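Local coordinates for 15-O-acetyltransferase (Fusarium sporotrichioides, PDB 3FOT), which acetylates the 15-hydroxyl of trichothecene intermediates during the biosynthesis of mycotoxins such as T-2 toxin, at residues Pro434-His448 with Pro474-Ala486. Numbering follows the deposited sequence.
Sequences PLFISDGINERFIPH and PYLAIRLDSWRDA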
loop_
_atom_site.group_PDB
_atom_site.type_symbol
_atom_site.label_atom_id
_atom_site.label_comp_id
_atom_site.label_asym_id
_atom_site.label_seq_id
_atom_site.Cartn_x
_atom_site.Cartn_y
_atom_site.Cartn_z
ATOM N N PRO A 434 2.376 1.244 -17.834
ATOM C CA PRO A 434 2.685 0.904 -16.455
ATOM C C PRO A 434 2.523 2.098 -15.510
ATOM O O PRO A 434 2.717 3.270 -15.897
ATOM C CB PRO A 434 4.143 0.428 -16.533
ATOM C CG PRO A 434 4.272 -0.050 -17.968
ATOM C CD PRO A 434 3.502 0.941 -18.736
ATOM N N LEU A 435 2.174 1.789 -14.264
ATOM C CA LEU A 435 2.055 2.798 -13.232
ATOM C C LEU A 435 3.116 2.536 -12.159
ATOM O O LEU A 435 3.357 1.389 -11.795
ATOM C CB LEU A 435 0.659 2.757 -12.598
ATOM C CG LEU A 435 0.416 3.779 -11.460
ATOM C CD1 LEU A 435 0.338 5.211 -12.009
ATOM C CD2 LEU A 435 -0.845 3.420 -10.696
ATOM N N PHE A 436 3.750 3.602 -11.681
ATOM C CA PHE A 436 4.712 3.481 -10.581
ATOM C C PHE A 436 4.125 3.935 -9.244
ATOM O O PHE A 436 3.510 5.006 -9.154
ATOM C CB PHE A 436 5.963 4.308 -10.894
ATOM C CG PHE A 436 6.979 4.294 -9.789
ATOM C CD1 PHE A 436 7.631 3.103 -9.443
ATOM C CD2 PHE A 436 7.275 5.458 -9.086
ATOM C CE1 PHE A 436 8.580 3.073 -8.394
ATOM C CE2 PHE A 436 8.224 5.432 -8.040
ATOM C CZ PHE A 436 8.870 4.227 -7.708
ATOM N N ILE A 437 4.339 3.106 -8.216
ATOM C CA ILE A 437 3.949 3.428 -6.855
ATOM C C ILE A 437 5.178 3.279 -5.968
ATOM O O ILE A 437 5.785 2.207 -5.925
ATOM C CB ILE A 437 2.816 2.510 -6.326
ATOM C CG1 ILE A 437 1.627 2.480 -7.290
ATOM C CG2 ILE A 437 2.391 2.997 -4.955
ATOM C CD1 ILE A 437 1.558 1.200 -8.160
ATOM N N SER A 438 5.576 4.360 -5.305
ATOM C CA SER A 438 6.665 4.279 -4.346
ATOM C C SER A 438 6.125 4.028 -2.928
ATOM O O SER A 438 5.315 4.810 -2.402
ATOM C CB SER A 438 7.501 5.555 -4.381
ATOM O OG SER A 438 8.586 5.444 -3.479
ATOM N N ASP A 439 6.570 2.927 -2.324
ATOM C CA ASP A 439 6.207 2.582 -0.942
ATOM C C ASP A 439 7.235 3.095 0.089
ATOM O O ASP A 439 6.953 3.120 1.297
ATOM C CB ASP A 439 6.050 1.070 -0.798
ATOM C CG ASP A 439 4.811 0.527 -1.499
ATOM O OD1 ASP A 439 3.750 1.185 -1.456
ATOM O OD2 ASP A 439 4.893 -0.587 -2.072
ATOM N N GLY A 440 8.419 3.480 -0.391
ATOM C CA GLY A 440 9.447 4.102 0.444
ATOM C C GLY A 440 10.162 3.131 1.353
ATOM O O GLY A 440 10.137 1.931 1.123
ATOM N N ILE A 441 10.742 3.668 2.421
ATOM C CA ILE A 441 11.614 2.920 3.326
ATOM C C ILE A 441 10.816 2.326 4.487
ATOM O O ILE A 441 10.233 3.058 5.277
ATOM C CB ILE A 441 12.724 3.849 3.835
ATOM C CG1 ILE A 441 13.563 4.324 2.634
ATOM C CG2 ILE A 441 13.570 3.161 4.912
ATOM C CD1 ILE A 441 14.582 5.395 2.967
ATOM N N ASN A 442 10.805 0.999 4.581
ATOM C CA ASN A 442 9.934 0.312 5.518
ATOM C C ASN A 442 10.338 0.523 6.978
ATOM O O ASN A 442 9.529 0.305 7.868
ATOM C CB ASN A 442 9.831 -1.180 5.175
ATOM C CG ASN A 442 8.863 -1.460 4.054
ATOM O OD1 ASN A 442 9.176 -2.176 3.074
ATOM N ND2 ASN A 442 7.672 -0.945 4.195
ATOM N N GLU A 443 11.579 0.976 7.219
ATOM C CA GLU A 443 12.029 1.273 8.589
ATOM C C GLU A 443 11.262 2.429 9.236
ATOM O O GLU A 443 11.255 2.570 10.473
ATOM C CB GLU A 443 13.540 1.564 8.599
ATOM C CG GLU A 443 14.395 0.282 8.645
ATOM C CD GLU A 443 14.727 -0.302 7.265
ATOM O OE1 GLU A 443 14.176 0.160 6.225
ATOM O OE2 GLU A 443 15.581 -1.215 7.227
ATOM N N ARG A 444 10.650 3.274 8.399
ATOM C CA ARG A 444 9.796 4.333 8.891
ATOM C C ARG A 444 8.669 3.777 9.737
ATOM O O ARG A 444 8.189 4.449 10.631
ATOM C CB ARG A 444 9.210 5.154 7.727
ATOM C CG ARG A 444 10.237 5.879 6.881
ATOM C CD ARG A 444 9.527 6.807 5.884
ATOM N NE ARG A 444 8.931 6.019 4.807
ATOM C CZ ARG A 444 7.937 6.419 4.013
ATOM N NH1 ARG A 444 7.357 7.607 4.177
ATOM N NH2 ARG A 444 7.494 5.589 3.079
ATOM N N PHE A 445 8.243 2.546 9.449
ATOM C CA PHE A 445 7.000 2.022 10.004
ATOM C C PHE A 445 7.102 0.729 10.800
ATOM O O PHE A 445 6.277 0.497 11.678
ATOM C CB PHE A 445 6.018 1.782 8.860
ATOM C CG PHE A 445 5.917 2.936 7.911
ATOM C CD1 PHE A 445 5.611 4.201 8.382
ATOM C CD2 PHE A 445 6.147 2.749 6.553
ATOM C CE1 PHE A 445 5.517 5.286 7.511
ATOM C CE2 PHE A 445 6.058 3.836 5.662
ATOM C CZ PHE A 445 5.737 5.099 6.159
ATOM N N ILE A 446 8.072 -0.120 10.463
ATOM C CA ILE A 446 8.125 -1.501 11.006
ATOM C C ILE A 446 9.504 -1.704 11.621
ATOM O O ILE A 446 10.504 -1.362 11.002
ATOM C CB ILE A 446 7.853 -2.535 9.890
ATOM C CG1 ILE A 446 6.424 -2.336 9.358
ATOM C CG2 ILE A 446 8.073 -3.978 10.367
ATOM C CD1 ILE A 446 6.138 -3.075 8.055
ATOM N N PRO A 447 9.563 -2.286 12.834
ATOM C CA PRO A 447 10.877 -2.481 13.439
ATOM C C PRO A 447 11.679 -3.649 12.862
ATOM O O PRO A 447 11.115 -4.603 12.325
ATOM C CB PRO A 447 10.552 -2.758 14.909
ATOM C CG PRO A 447 9.185 -3.386 14.884
ATOM C CD PRO A 447 8.463 -2.780 13.688
ATOM N N HIS A 448 13.001 -3.590 12.997
ATOM C CA HIS A 448 13.833 -4.724 12.559
ATOM C C HIS A 448 13.633 -5.998 13.386
ATOM O O HIS A 448 13.895 -7.119 12.890
ATOM C CB HIS A 448 15.302 -4.367 12.640
ATOM C CG HIS A 448 15.794 -3.535 11.501
ATOM N ND1 HIS A 448 17.081 -3.034 11.462
ATOM C CD2 HIS A 448 15.181 -3.098 10.373
ATOM C CE1 HIS A 448 17.252 -2.363 10.334
ATOM N NE2 HIS A 448 16.112 -2.370 9.665
ATOM N N PRO A 474 -5.713 -3.775 -16.173
ATOM C CA PRO A 474 -4.740 -4.342 -17.089
ATOM C C PRO A 474 -3.430 -3.563 -17.249
ATOM O O PRO A 474 -2.790 -3.685 -18.276
ATOM C CB PRO A 474 -5.508 -4.369 -18.412
ATOM C CG PRO A 474 -6.349 -3.139 -18.338
ATOM C CD PRO A 474 -6.748 -2.998 -16.886
ATOM N N TYR A 475 -3.029 -2.769 -16.254
ATOM C CA TYR A 475 -1.704 -2.125 -16.331
ATOM C C TYR A 475 -0.752 -2.808 -15.360
ATOM O O TYR A 475 -1.184 -3.449 -14.404
ATOM C CB TYR A 475 -1.748 -0.610 -16.058
ATOM C CG TYR A 475 -2.356 -0.222 -14.740
ATOM C CD1 TYR A 475 -1.566 -0.060 -13.595
ATOM C CD2 TYR A 475 -3.727 0.007 -14.632
ATOM C CE1 TYR A 475 -2.130 0.325 -12.390
ATOM C CE2 TYR A 475 -4.297 0.362 -13.434
ATOM C CZ TYR A 475 -3.504 0.513 -12.313
ATOM O OH TYR A 475 -4.089 0.889 -11.125
ATOM N N LEU A 476 0.539 -2.677 -15.627
ATOM C CA LEU A 476 1.548 -3.218 -14.736
ATOM C C LEU A 476 1.691 -2.206 -13.629
ATOM O O LEU A 476 1.929 -1.027 -13.894
ATOM C CB LEU A 476 2.882 -3.396 -15.470
ATOM C CG LEU A 476 2.889 -4.421 -16.607
ATOM C CD1 LEU A 476 4.265 -4.488 -17.202
ATOM C CD2 LEU A 476 2.443 -5.820 -16.146
ATOM N N ALA A 477 1.501 -2.650 -12.388
ATOM C CA ALA A 477 1.630 -1.742 -11.258
ATOM C C ALA A 477 2.943 -2.069 -10.581
ATOM O O ALA A 477 3.087 -3.158 -10.013
ATOM C CB ALA A 477 0.465 -1.949 -10.283
ATOM N N ILE A 478 3.858 -1.105 -10.593
ATOM C CA ILE A 478 5.235 -1.329 -10.198
ATOM C C ILE A 478 5.486 -0.610 -8.903
ATOM O O ILE A 478 5.316 0.610 -8.826
ATOM C CB ILE A 478 6.223 -0.863 -11.307
ATOM C CG1 ILE A 478 5.903 -1.591 -12.620
ATOM C CG2 ILE A 478 7.651 -1.163 -10.882
ATOM C CD1 ILE A 478 6.412 -0.892 -13.843
ATOM N N ARG A 479 5.853 -1.371 -7.868
ATOM C CA ARG A 479 6.031 -0.798 -6.544
ATOM C C ARG A 479 7.512 -0.863 -6.146
ATOM O O ARG A 479 8.183 -1.846 -6.454
ATOM C CB ARG A 479 5.206 -1.568 -5.512
ATOM C CG ARG A 479 3.750 -1.887 -5.933
ATOM C CD ARG A 479 2.966 -2.403 -4.713
ATOM N NE ARG A 479 2.675 -1.326 -3.770
ATOM C CZ ARG A 479 1.624 -0.523 -3.823
ATOM N NH1 ARG A 479 1.481 0.418 -2.895
ATOM N NH2 ARG A 479 0.715 -0.654 -4.783
ATOM N N LEU A 480 8.001 0.168 -5.469
ATOM C CA LEU A 480 9.367 0.147 -4.937
ATOM C C LEU A 480 9.325 0.343 -3.436
ATOM O O LEU A 480 8.693 1.279 -2.949
ATOM C CB LEU A 480 10.203 1.285 -5.549
ATOM C CG LEU A 480 11.668 1.407 -5.068
ATOM C CD1 LEU A 480 12.519 0.295 -5.632
ATOM C CD2 LEU A 480 12.264 2.787 -5.365
ATOM N N ASP A 481 10.007 -0.512 -2.689
ATOM C CA ASP A 481 10.292 -0.103 -1.314
ATOM C C ASP A 481 11.679 -0.533 -0.884
ATOM O O ASP A 481 12.473 -0.982 -1.717
ATOM C CB ASP A 481 9.193 -0.471 -0.323
ATOM C CG ASP A 481 8.894 -1.922 -0.289
ATOM O OD1 ASP A 481 9.716 -2.716 -0.805
ATOM O OD2 ASP A 481 7.823 -2.249 0.302
ATOM N N SER A 482 11.960 -0.393 0.398
ATOM C CA SER A 482 13.281 -0.664 0.907
ATOM C C SER A 482 13.184 -1.278 2.282
ATOM O O SER A 482 12.330 -0.889 3.075
ATOM C CB SER A 482 14.077 0.636 1.018
ATOM O OG SER A 482 15.396 0.337 1.450
ATOM N N TRP A 483 14.078 -2.224 2.557
ATOM C CA TRP A 483 14.205 -2.768 3.917
ATOM C C TRP A 483 15.636 -3.190 4.142
ATOM O O TRP A 483 16.213 -3.834 3.271
ATOM C CB TRP A 483 13.293 -3.956 4.032
ATOM C CG TRP A 483 13.236 -4.647 5.351
ATOM C CD1 TRP A 483 13.582 -5.937 5.603
ATOM C CD2 TRP A 483 12.756 -4.104 6.578
ATOM N NE1 TRP A 483 13.359 -6.234 6.942
ATOM C CE2 TRP A 483 12.857 -5.123 7.558
ATOM C CE3 TRP A 483 12.265 -2.845 6.957
ATOM C CZ2 TRP A 483 12.465 -4.934 8.885
ATOM C CZ3 TRP A 483 11.876 -2.657 8.295
ATOM C CH2 TRP A 483 11.973 -3.707 9.236
ATOM N N ARG A 484 16.216 -2.805 5.288
ATOM C CA ARG A 484 17.616 -3.197 5.614
ATOM C C ARG A 484 18.559 -2.810 4.459
ATOM O O ARG A 484 19.479 -3.582 4.077
ATOM C CB ARG A 484 17.727 -4.684 5.919
ATOM C CG ARG A 484 16.960 -5.064 7.192
ATOM C CD ARG A 484 17.001 -6.550 7.379
ATOM N NE ARG A 484 16.316 -6.949 8.606
ATOM C CZ ARG A 484 16.878 -6.961 9.824
ATOM N NH1 ARG A 484 16.158 -7.352 10.868
ATOM N NH2 ARG A 484 18.162 -6.617 10.000
ATOM N N ASP A 485 18.315 -1.604 3.949
ATOM C CA ASP A 485 19.099 -0.955 2.866
ATOM C C ASP A 485 19.032 -1.658 1.514
ATOM O O ASP A 485 19.836 -1.354 0.623
ATOM C CB ASP A 485 20.572 -0.795 3.249
ATOM C CG ASP A 485 20.800 0.310 4.246
ATOM O OD1 ASP A 485 20.136 1.370 4.155
ATOM O OD2 ASP A 485 21.682 0.112 5.094
ATOM N N ALA A 486 18.100 -2.590 1.354
ATOM C CA ALA A 486 17.916 -3.260 0.076
ATOM C C ALA A 486 16.592 -2.833 -0.535
ATOM O O ALA A 486 15.557 -2.913 0.129
ATOM C CB ALA A 486 17.953 -4.774 0.255
HETATM O O HOH W 1 15.950 0.309 4.175
#
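Trp483 lies against the loop of residues 442-448, which begins as a 3-10 segment. The edge of the His448 ring meets one face of its indole, His448 CD2 to Trp483 CH2 3.5 Å, with the planes at 85°, a T-shaped pair. The carbonyl oxygens of Ile446 and Pro447 sit at the indole's edge. CG of Trp483 stands opposite its own backbone N (chi1 -178°), which carries the six-membered ring in against this loop. NE1 bonds to Val462 O on strand 457-469, so the indole is held at its face and at its N-H.

Glu443 ties the same corner together. Its OE2 takes Arg484 N on the syn lone pair at 2.6 Å. On the anti lone pair it takes His448 NE2, almost straight and in the imidazole plane. A water joins Glu443 OE1 to Ser482 OG and Asp485 N. The guanidinium of Arg484 lies flat on the His448 ring, while its NE bonds to Val462 O.

Strands 435-441 and 477-483 run parallel in a four-stranded mixed sheet of this BAHD-superfamily acyltransferase, with 435-441 at its edge. The Leu435 side chain is about 9 Å from that of His414, which binds 15-deacetylcalonectrin. A beta bulge at Asp439 shifts the register by one, and Leu480 O receives Asp439 N and, weakly, Gly440 N.

Arg479 grips the Asp439 carboxylate side-on, NE to OD2 at 2.9 Å and NH1 to OD1 at 2.8 Å. Both oxygens use syn lone pairs. The bend at chi3 (73°) turns the guanidinium back over strand 435-441, where CG2 of Ile437 covers one face. The arginine probably offsets repulsion between Asp439 and nearby Asp481. The shared Leu480 oxygen and this salt bridge would favour the bulge, and the shared Glu443 oxygen would tie the loop to the end of strand 477-483.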